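Local coordinates for breast cancer anti-estrogen resistance protein 1 (Mus musculus, PDB 5W93), which acts as a docking protein coordinating tyrosine kinase-based signalling in cell adhesion, and through the C-terminal domain described here binds the LD1 motif of paxillin, at residues A[70-73]-A[74-77]; A[83-86]-A[87-91]. The protein carries 2 engineered substitutions. One frame throughout, in Å; residues are numbered along the deposited sequence.

How the contacts relate
Contacts 1 and 2 sit in series on helix 73-102 and illustrate how one helix can be built differently at its start and in its middle. Contact 1 is the first turn, where an arginine folds back to the loop at the end of the bundle; its centre lies about 21 Å from the centre of the chain. Contact 2 is an interior turn, about 8 Å from the chain centre, between helices 42-69 and 107-135. The two centres are about 19 Å apart and the nearest atoms about 7 Å, so they do not touch. Ser-87, Leu-90 and Arg-91 of contact 2 also meet the bound paxillin peptide.

Contact 1: A[70-73]-A[74-77]; sequences AKAA and DVRS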
loop_
_atom_site.group_PDB
_atom_site.type_symbol
_atom_site.label_atom_id
_atom_site.label_comp_id
_atom_site.label_asym_id
_atom_site.label_seq_id
_atom_site.Cartn_x
_atom_site.Cartn_y
_atom_site.Cartn_z
ATOM N N ALA A 70 17.796 8.895 5.834
ATOM C CA ALA A 70 18.332 9.628 4.695
ATOM C C ALA A 70 18.842 10.997 5.159
ATOM O O ALA A 70 18.246 11.625 6.036
ATOM C CB ALA A 70 17.271 9.778 3.617
ATOM N N LYS A 71 19.954 11.441 4.583
ATOM C CA LYS A 71 20.542 12.733 4.939
ATOM C C LYS A 71 19.945 13.874 4.119
ATOM O O LYS A 71 19.693 14.963 4.641
ATOM C CB LYS A 71 22.073 12.697 4.753
ATOM C CG LYS A 71 22.789 11.717 5.658
ATOM C CD LYS A 71 22.328 11.882 7.099
ATOM C CE LYS A 71 22.980 10.866 8.019
ATOM N NZ LYS A 71 22.374 10.916 9.372
ATOM N N ALA A 72 19.707 13.625 2.836
ATOM C CA ALA A 72 19.288 14.687 1.922
ATOM C C ALA A 72 17.840 15.127 2.155
ATOM O O ALA A 72 16.926 14.298 2.223
ATOM C CB ALA A 72 19.478 14.235 0.480
ATOM N N ALA A 73 17.640 16.436 2.272
ATOM C CA ALA A 73 16.329 16.995 2.585
ATOM C C ALA A 73 15.268 16.582 1.566
ATOM O O ALA A 73 14.142 16.242 1.933
ATOM C CB ALA A 73 16.412 18.521 2.679
ATOM N N ASP A 74 15.629 16.606 0.291
ATOM C CA ASP A 74 14.702 16.226 -0.776
ATOM C C ASP A 74 14.360 14.729 -0.761
ATOM O O ASP A 74 13.236 14.341 -1.085
ATOM C CB ASP A 74 15.272 16.616 -2.144
ATOM C CG ASP A 74 15.361 18.130 -2.327
ATOM O OD1 ASP A 74 14.814 18.859 -1.465
ATOM O OD2 ASP A 74 15.963 18.590 -3.331
ATOM N N VAL A 75 15.325 13.885 -0.402
ATOM C CA VAL A 75 15.035 12.470 -0.210
ATOM C C VAL A 75 14.047 12.280 0.940
ATOM O O VAL A 75 13.057 11.575 0.797
ATOM C CB VAL A 75 16.318 11.641 0.071
ATOM C CG1 VAL A 75 15.955 10.183 0.361
ATOM C CG2 VAL A 75 17.267 11.732 -1.123
ATOM N N ARG A 76 14.320 12.908 2.080
ATOM C CA ARG A 76 13.452 12.780 3.242
ATOM C C ARG A 76 12.036 13.230 2.915
ATOM O O ARG A 76 11.064 12.597 3.322
ATOM C CB ARG A 76 13.997 13.590 4.425
ATOM C CG ARG A 76 15.233 12.974 5.102
ATOM C CD ARG A 76 15.703 13.819 6.279
ATOM N NE ARG A 76 14.942 13.554 7.496
ATOM C CZ ARG A 76 15.248 12.614 8.390
ATOM N NH1 ARG A 76 16.314 11.825 8.206
ATOM N NH2 ARG A 76 14.485 12.457 9.466
ATOM N N SER A 77 11.943 14.329 2.175
ATOM C CA SER A 77 10.666 14.919 1.779
ATOM C C SER A 77 9.821 14.021 0.905
ATOM O O SER A 77 8.640 13.794 1.189
ATOM C CB SER A 77 10.900 16.237 1.034
ATOM O OG SER A 77 11.091 17.277 1.964
HETATM O O HOH W 1 13.109 17.205 4.298
#
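NH1 of Arg-76 is shared by two backbone carbonyls, that of Ala-70 and that of Arg-68, near the end of helix 42-69. The bond from NH1 of Arg-76 to Ala-70 O is 2.9 Å long, and its N-H...O angle of 161° makes it fairly straight. The oxygen lies at the edge of the guanidinium, almost exactly in its plane, and NH1 in turn lies in the carbonyl plane. Chi1 of Arg-76 (-74°, CG beside the backbone N) and an extended chi2 lay CG and CD along Ala-70 O, 3.4 Å each; the bend at chi3 (82°) then swings the guanidinium round so that NH1 meets the same oxygen. Next to this bond, CB of Ala-70 meets CG1 of Val-75 at 3.5 Å. The other branch, CG2, takes CB of Ala-72 at 3.7 Å, so the valine spreads across two loop alanines.

The helix itself starts with Ala-72 at the N-cap position. Ala-72 O accepts from Arg-76 N at 3.0 Å, and Ala-73 O accepts from Ser-77 N in the next bond of the ladder. A water also donates to Ala-73 O and lies 3.1 Å from OG of Ser-77.

Asp-7 of helix 5-37 completes the corner: its carboxylate accepts the amides of Lys-71 and Ala-72, and Val-75 packs on Leu-11, joining the turn between helices 42-69 and 73-102 to the first helix.

Contact 2: A[83-86]-A[87-91]; sequences SNLL and SDLLR. Engineered in segment 87-91: Ser-87 (natural residue Cys).
Leu-89 lies along the carbonyl of Leu-85, one turn earlier, from CB through CG to CD1. Its CB is about equally far from the oxygens of Leu-85 and Leu-86; CG then comes to 3.3 Å from Leu-85 O, because chi1 (-65°) sets CG beside the backbone N. At the tip, CD1 lies 3.9 Å from Leu-85 O and meets CG of Leu-85 in a looser apolar contact of 4.3 Å. Beyond the segments, both leucines touch Ser-123 of helix 107-135.

Ser-87, engineered in place of the natural cysteine, makes a polar contact instead. Its OG donates to Ser-83 O over 2.9 Å, and its amide N reaches the same oxygen at 3.0 Å. The two donors approach from opposite faces of the carbonyl plane, so one buried acceptor is gripped twice and the hydroxyl spends its proton within the helix. The hydroxyl of Ser-83 likewise bonds to the carbonyl four residues back, Val-79 O. Around these side chains the ladder continues regularly, with Asp-88 N to Asn-84 O at 2.9 Å and Leu-90 N to Leu-86 O at 2.9 Å. On the exposed side, a water donates to Asn-84 O; the close approach of Asp-88 and Arg-91 is doubtful in detail.

Leu-86, Ser-87 and Leu-90 pack on helix 42-69. Ser-87 and Leu-90 also meet apolar side chains of the paxillin LD1 peptide, while NH1 of Arg-91 forms a salt bridge with one of its acidic side chains. An amphipathic peptide held by apolar residues with flanking basic ones is the usual mode of LD-motif recognition by FAT-like four-helix bundles.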
loop_
_atom_site.group_PDB
_atom_site.type_symbol
_atom_site.label_atom_id
_atom_site.label_comp_id
_atom_site.label_asym_id
_atom_site.label_seq_id
_atom_site.Cartn_x
_atom_site.Cartn_y
_atom_site.Cartn_z
ATOM N N SER A 83 5.221 7.731 2.125
ATOM C CA SER A 83 4.816 6.989 3.319
ATOM C C SER A 83 3.472 7.494 3.869
ATOM O O SER A 83 2.599 6.689 4.204
ATOM C CB SER A 83 5.894 7.072 4.414
ATOM O OG SER A 83 7.101 6.445 3.984
ATOM N N ASN A 84 3.312 8.813 3.972
ATOM C CA ASN A 84 2.039 9.395 4.403
ATOM C C ASN A 84 0.877 9.094 3.444
ATOM O O ASN A 84 -0.214 8.751 3.875
ATOM C CB ASN A 84 2.167 10.904 4.563
ATOM C CG ASN A 84 2.858 11.311 5.865
ATOM O OD1 ASN A 84 2.988 10.514 6.799
ATOM N ND2 ASN A 84 3.288 12.564 5.931
ATOM N N LEU A 85 1.124 9.242 2.146
ATOM C CA LEU A 85 0.105 8.973 1.137
ATOM C C LEU A 85 -0.361 7.512 1.192
ATOM O O LEU A 85 -1.571 7.240 1.248
ATOM C CB LEU A 85 0.623 9.310 -0.262
ATOM C CG LEU A 85 -0.358 8.961 -1.393
ATOM C CD1 LEU A 85 -1.622 9.827 -1.293
ATOM C CD2 LEU A 85 0.296 9.069 -2.770
ATOM N N LEU A 86 0.589 6.576 1.201
ATOM C CA LEU A 86 0.238 5.157 1.282
ATOM C C LEU A 86 -0.502 4.846 2.595
ATOM O O LEU A 86 -1.445 4.061 2.604
ATOM C CB LEU A 86 1.490 4.263 1.137
ATOM C CG LEU A 86 2.262 4.433 -0.186
ATOM C CD1 LEU A 86 3.495 3.533 -0.286
ATOM C CD2 LEU A 86 1.377 4.252 -1.409
ATOM N N SER A 87 -0.080 5.457 3.696
ATOM C CA SER A 87 -0.765 5.242 4.976
ATOM C C SER A 87 -2.205 5.739 4.927
ATOM O O SER A 87 -3.113 5.095 5.450
ATOM C CB SER A 87 -0.015 5.922 6.122
ATOM O OG SER A 87 1.233 5.280 6.331
ATOM N N ASP A 88 -2.397 6.891 4.303
ATOM C CA ASP A 88 -3.739 7.446 4.111
ATOM C C ASP A 88 -4.623 6.496 3.293
ATOM O O ASP A 88 -5.784 6.255 3.633
ATOM C CB ASP A 88 -3.656 8.804 3.425
ATOM C CG ASP A 88 -3.353 9.925 4.397
ATOM O OD1 ASP A 88 -3.063 9.618 5.573
ATOM O OD2 ASP A 88 -3.404 11.107 3.992
ATOM N N LEU A 89 -4.065 5.956 2.215
ATOM C CA LEU A 89 -4.798 5.032 1.360
ATOM C C LEU A 89 -5.130 3.700 2.062
ATOM O O LEU A 89 -6.207 3.129 1.844
ATOM C CB LEU A 89 -4.020 4.774 0.080
ATOM C CG LEU A 89 -3.819 5.971 -0.856
ATOM C CD1 LEU A 89 -2.881 5.592 -1.999
ATOM C CD2 LEU A 89 -5.153 6.480 -1.390
ATOM N N LEU A 90 -4.224 3.211 2.907
ATOM C CA LEU A 90 -4.525 2.021 3.706
ATOM C C LEU A 90 -5.737 2.253 4.612
ATOM O O LEU A 90 -6.576 1.366 4.735
ATOM C CB LEU A 90 -3.318 1.577 4.545
ATOM C CG LEU A 90 -2.085 1.091 3.761
ATOM C CD1 LEU A 90 -1.092 0.369 4.666
ATOM C CD2 LEU A 90 -2.500 0.192 2.618
ATOM N N ARG A 91 -5.832 3.424 5.245
ATOM C CA ARG A 91 -7.014 3.730 6.065
ATOM C C ARG A 91 -8.267 3.811 5.198
ATOM O O ARG A 91 -9.345 3.371 5.610
ATOM C CB ARG A 91 -6.830 5.035 6.850
ATOM C CG ARG A 91 -5.835 4.923 7.988
ATOM C CD ARG A 91 -5.787 6.193 8.829
ATOM N NE ARG A 91 -5.181 7.314 8.118
ATOM C CZ ARG A 91 -3.902 7.662 8.234
ATOM N NH1 ARG A 91 -3.102 6.971 9.033
ATOM N NH2 ARG A 91 -3.420 8.698 7.553
HETATM O O HOH W 2 -0.796 9.736 6.572
#